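Local coordinates for D-alanine--D-alanine ligase (PDB 3TQT), which catalyses the ATP-dependent joining of two D-alanine molecules into D-alanyl-D-alanine, a building block of bacterial peptidoglycan, at residues Y127-M139 with F291-D303. Sequence-based numbering, arbitrary orientation.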
# COMPACT_ATOMS: atom_id res chain seq x y z
N TYR A 127 -12.18 7.80 4.31
CA TYR A 127 -12.73 6.55 3.81
C TYR A 127 -12.67 5.44 4.85
O TYR A 127 -11.78 5.42 5.73
CB TYR A 127 -12.04 6.12 2.51
CG TYR A 127 -10.57 5.85 2.64
CD1 TYR A 127 -10.09 4.57 2.92
CD2 TYR A 127 -9.65 6.88 2.47
CE1 TYR A 127 -8.75 4.32 3.03
CE2 TYR A 127 -8.29 6.64 2.59
CZ TYR A 127 -7.85 5.36 2.86
OH TYR A 127 -6.51 5.14 2.97
N VAL A 128 -13.61 4.52 4.75
CA VAL A 128 -13.73 3.44 5.71
C VAL A 128 -12.64 2.38 5.53
O VAL A 128 -12.26 2.03 4.40
CB VAL A 128 -15.10 2.79 5.61
CG1 VAL A 128 -15.14 1.48 6.42
CG2 VAL A 128 -16.16 3.79 6.08
N GLY A 129 -12.13 1.89 6.65
CA GLY A 129 -11.29 0.71 6.63
C GLY A 129 -9.80 0.96 6.50
O GLY A 129 -9.31 2.06 6.74
N ALA A 130 -9.08 -0.09 6.10
CA ALA A 130 -7.63 -0.11 6.10
C ALA A 130 -7.10 0.94 5.15
O ALA A 130 -7.67 1.13 4.09
CB ALA A 130 -7.15 -1.48 5.68
N ASN A 131 -6.01 1.61 5.54
CA ASN A 131 -5.35 2.57 4.67
C ASN A 131 -4.54 1.86 3.58
O ASN A 131 -4.64 0.65 3.43
CB ASN A 131 -4.50 3.57 5.45
CG ASN A 131 -3.25 2.95 6.06
OD1 ASN A 131 -2.99 1.75 5.94
ND2 ASN A 131 -2.45 3.79 6.72
N VAL A 132 -3.74 2.60 2.83
CA VAL A 132 -3.04 2.00 1.70
C VAL A 132 -2.05 0.95 2.17
O VAL A 132 -2.03 -0.17 1.66
CB VAL A 132 -2.30 3.05 0.85
CG1 VAL A 132 -1.36 2.37 -0.15
CG2 VAL A 132 -3.31 3.94 0.13
N GLN A 133 -1.24 1.30 3.15
CA GLN A 133 -0.23 0.37 3.64
C GLN A 133 -0.82 -0.89 4.24
O GLN A 133 -0.34 -1.99 4.00
CB GLN A 133 0.67 1.03 4.68
CG GLN A 133 1.56 0.02 5.40
CD GLN A 133 1.90 0.45 6.82
OE1 GLN A 133 1.24 0.06 7.77
NE2 GLN A 133 2.93 1.27 6.96
N SER A 134 -1.85 -0.72 5.05
CA SER A 134 -2.46 -1.84 5.75
C SER A 134 -3.20 -2.74 4.76
O SER A 134 -3.21 -3.95 4.89
CB SER A 134 -3.41 -1.35 6.84
OG SER A 134 -3.79 -2.45 7.66
N SER A 135 -3.86 -2.12 3.79
CA SER A 135 -4.54 -2.89 2.75
C SER A 135 -3.51 -3.76 2.01
O SER A 135 -3.74 -4.93 1.75
CB SER A 135 -5.24 -1.96 1.76
OG SER A 135 -6.25 -1.20 2.42
N ALA A 136 -2.38 -3.15 1.66
CA ALA A 136 -1.36 -3.86 0.87
C ALA A 136 -0.76 -4.98 1.69
O ALA A 136 -0.58 -6.09 1.20
CB ALA A 136 -0.29 -2.89 0.39
N VAL A 137 -0.46 -4.70 2.95
CA VAL A 137 0.08 -5.73 3.83
C VAL A 137 -0.89 -6.91 4.02
O VAL A 137 -0.48 -8.07 4.01
CB VAL A 137 0.50 -5.16 5.19
CG1 VAL A 137 0.78 -6.28 6.19
CG2 VAL A 137 1.73 -4.28 5.03
N CYS A 138 -2.17 -6.61 4.18
CA CYS A 138 -3.16 -7.66 4.44
C CYS A 138 -3.56 -8.41 3.16
O CYS A 138 -3.96 -9.57 3.21
CB CYS A 138 -4.40 -7.07 5.11
SG CYS A 138 -4.11 -6.54 6.81
N MET A 139 -3.44 -7.73 2.03
CA MET A 139 -3.81 -8.31 0.74
C MET A 139 -2.84 -9.41 0.32
O MET A 139 -3.25 -10.42 -0.25
CB MET A 139 -3.83 -7.22 -0.33
CG MET A 139 -4.25 -7.70 -1.69
SD MET A 139 -6.04 -7.77 -1.81
CE MET A 139 -6.23 -8.42 -3.47
N PHE A 291 -4.73 -7.03 14.17
CA PHE A 291 -5.28 -5.81 13.61
C PHE A 291 -4.30 -4.66 13.83
O PHE A 291 -3.99 -3.88 12.93
CB PHE A 291 -6.61 -5.52 14.31
CG PHE A 291 -7.38 -4.36 13.73
CD1 PHE A 291 -8.34 -4.57 12.75
CD2 PHE A 291 -7.17 -3.08 14.18
CE1 PHE A 291 -9.06 -3.51 12.23
CE2 PHE A 291 -7.88 -2.02 13.67
CZ PHE A 291 -8.83 -2.23 12.70
N LYS A 292 -3.80 -4.57 15.06
CA LYS A 292 -2.90 -3.47 15.40
C LYS A 292 -1.54 -3.65 14.73
O LYS A 292 -0.93 -2.69 14.26
CB LYS A 292 -2.75 -3.35 16.92
CG LYS A 292 -3.99 -2.78 17.61
CD LYS A 292 -4.07 -3.16 19.08
CE LYS A 292 -3.27 -2.23 19.96
NZ LYS A 292 -3.44 -2.59 21.39
N MET A 293 -1.09 -4.90 14.68
CA MET A 293 0.24 -5.22 14.17
C MET A 293 0.40 -4.89 12.69
O MET A 293 1.49 -4.56 12.24
CB MET A 293 0.55 -6.69 14.40
CG MET A 293 2.00 -7.03 14.18
SD MET A 293 2.39 -8.52 15.10
CE MET A 293 2.16 -7.95 16.79
N VAL A 294 -0.69 -4.97 11.94
CA VAL A 294 -0.63 -4.59 10.54
C VAL A 294 -1.14 -3.16 10.34
O VAL A 294 -1.38 -2.74 9.22
CB VAL A 294 -1.45 -5.55 9.66
CG1 VAL A 294 -0.86 -6.97 9.76
CG2 VAL A 294 -2.91 -5.54 10.07
N HIS A 295 -1.32 -2.45 11.45
CA HIS A 295 -1.71 -1.04 11.42
C HIS A 295 -2.99 -0.81 10.65
O HIS A 295 -3.11 0.14 9.87
CB HIS A 295 -0.57 -0.20 10.88
CG HIS A 295 0.72 -0.46 11.58
ND1 HIS A 295 1.86 -0.87 10.94
CD2 HIS A 295 1.03 -0.41 12.90
CE1 HIS A 295 2.83 -1.04 11.82
NE2 HIS A 295 2.34 -0.78 13.02
N CYS A 296 -3.95 -1.70 10.89
CA CYS A 296 -5.24 -1.61 10.25
C CYS A 296 -6.06 -0.47 10.86
O CYS A 296 -5.75 0.05 11.94
CB CYS A 296 -6.00 -2.93 10.40
SG CYS A 296 -7.23 -3.14 9.15
N SER A 297 -7.10 -0.08 10.14
CA SER A 297 -8.00 0.96 10.58
C SER A 297 -9.39 0.55 10.22
O SER A 297 -9.60 -0.15 9.21
CB SER A 297 -7.70 2.28 9.86
OG SER A 297 -6.53 2.86 10.37
N GLY A 298 -10.35 0.96 11.04
CA GLY A 298 -11.76 0.77 10.77
C GLY A 298 -12.22 -0.65 11.05
O GLY A 298 -12.85 -0.92 12.07
N MET A 299 -11.88 -1.56 10.15
CA MET A 299 -12.38 -2.93 10.26
C MET A 299 -11.45 -3.97 9.64
O MET A 299 -10.71 -3.69 8.69
CB MET A 299 -13.73 -3.04 9.57
CG MET A 299 -13.70 -2.53 8.13
SD MET A 299 -15.19 -2.96 7.20
CE MET A 299 -15.37 -4.65 7.70
N ALA A 300 -11.52 -5.18 10.18
CA ALA A 300 -10.89 -6.32 9.54
C ALA A 300 -11.63 -7.57 10.00
O ALA A 300 -12.08 -7.64 11.14
CB ALA A 300 -9.43 -6.42 9.94
N ARG A 301 -11.73 -8.55 9.12
CA ARG A 301 -12.08 -9.87 9.57
C ARG A 301 -10.81 -10.69 9.64
O ARG A 301 -10.13 -10.87 8.63
CB ARG A 301 -13.08 -10.54 8.64
CG ARG A 301 -13.80 -11.69 9.30
CD ARG A 301 -14.64 -12.44 8.30
NE ARG A 301 -13.79 -13.15 7.36
CZ ARG A 301 -13.95 -13.14 6.04
NH1 ARG A 301 -14.94 -12.44 5.50
NH2 ARG A 301 -13.12 -13.84 5.27
N VAL A 302 -10.47 -11.17 10.84
CA VAL A 302 -9.31 -12.03 11.02
C VAL A 302 -9.75 -13.47 10.99
O VAL A 302 -10.63 -13.88 11.77
CB VAL A 302 -8.61 -11.76 12.36
CG1 VAL A 302 -7.31 -12.55 12.43
CG2 VAL A 302 -8.36 -10.27 12.54
N ASP A 303 -9.15 -14.24 10.08
CA ASP A 303 -9.50 -15.64 9.88
C ASP A 303 -8.41 -16.50 10.49
O ASP A 303 -7.23 -16.29 10.24
CB ASP A 303 -9.65 -15.96 8.40
CG ASP A 303 -10.78 -15.16 7.74
OD1 ASP A 303 -11.57 -14.51 8.46
OD2 ASP A 303 -10.86 -15.19 6.50
O HOH W 1 -10.57 -2.38 6.41
O HOH W 2 -4.95 1.44 8.16
O HOH W 3 0.94 -2.45 7.87
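Ser134 OG donates to Val294 O over 2.9 Å, reaching that carbonyl from above its plane, 45° out of it. With chi1 at -170°, OG sits beside the carbonyl carbon of Ser134 and points across to the turn, and so small a side chain lets the helix ride close. One helical turn on, Cys138 SG rests 3.6 Å from Val294 CG2 and Val137 CG1 meets Val294 CG1, branched and sulfur groups filling the buried side; Ile317 backs Val294 and Cys138. One turn back from Val137, Gln133 OE1 takes a weak bond from His295 ND1, ring and amide planes 54° apart. One water donates to both Gln133 OE1 and Val294 O. Another accepts from Asn131 N and donates to His295 O, while a third joins Ala130 N to Met299 O. The nearest CA atoms across the contact are those of Gly129 and Gly298, 4.2 Å apart. Behind this shell, Asn131 N-caps helix 132-139, its OD1 taking Ser134 N at 2.9 Å, and His295, with positive phi, closes helix 277-293 in a Schellman motif. Val294 O and His295 O, carbonyls at that helix end, thus find donors in Ser134 and waters, satisfying the turn's polar backbone within a largely buried contact.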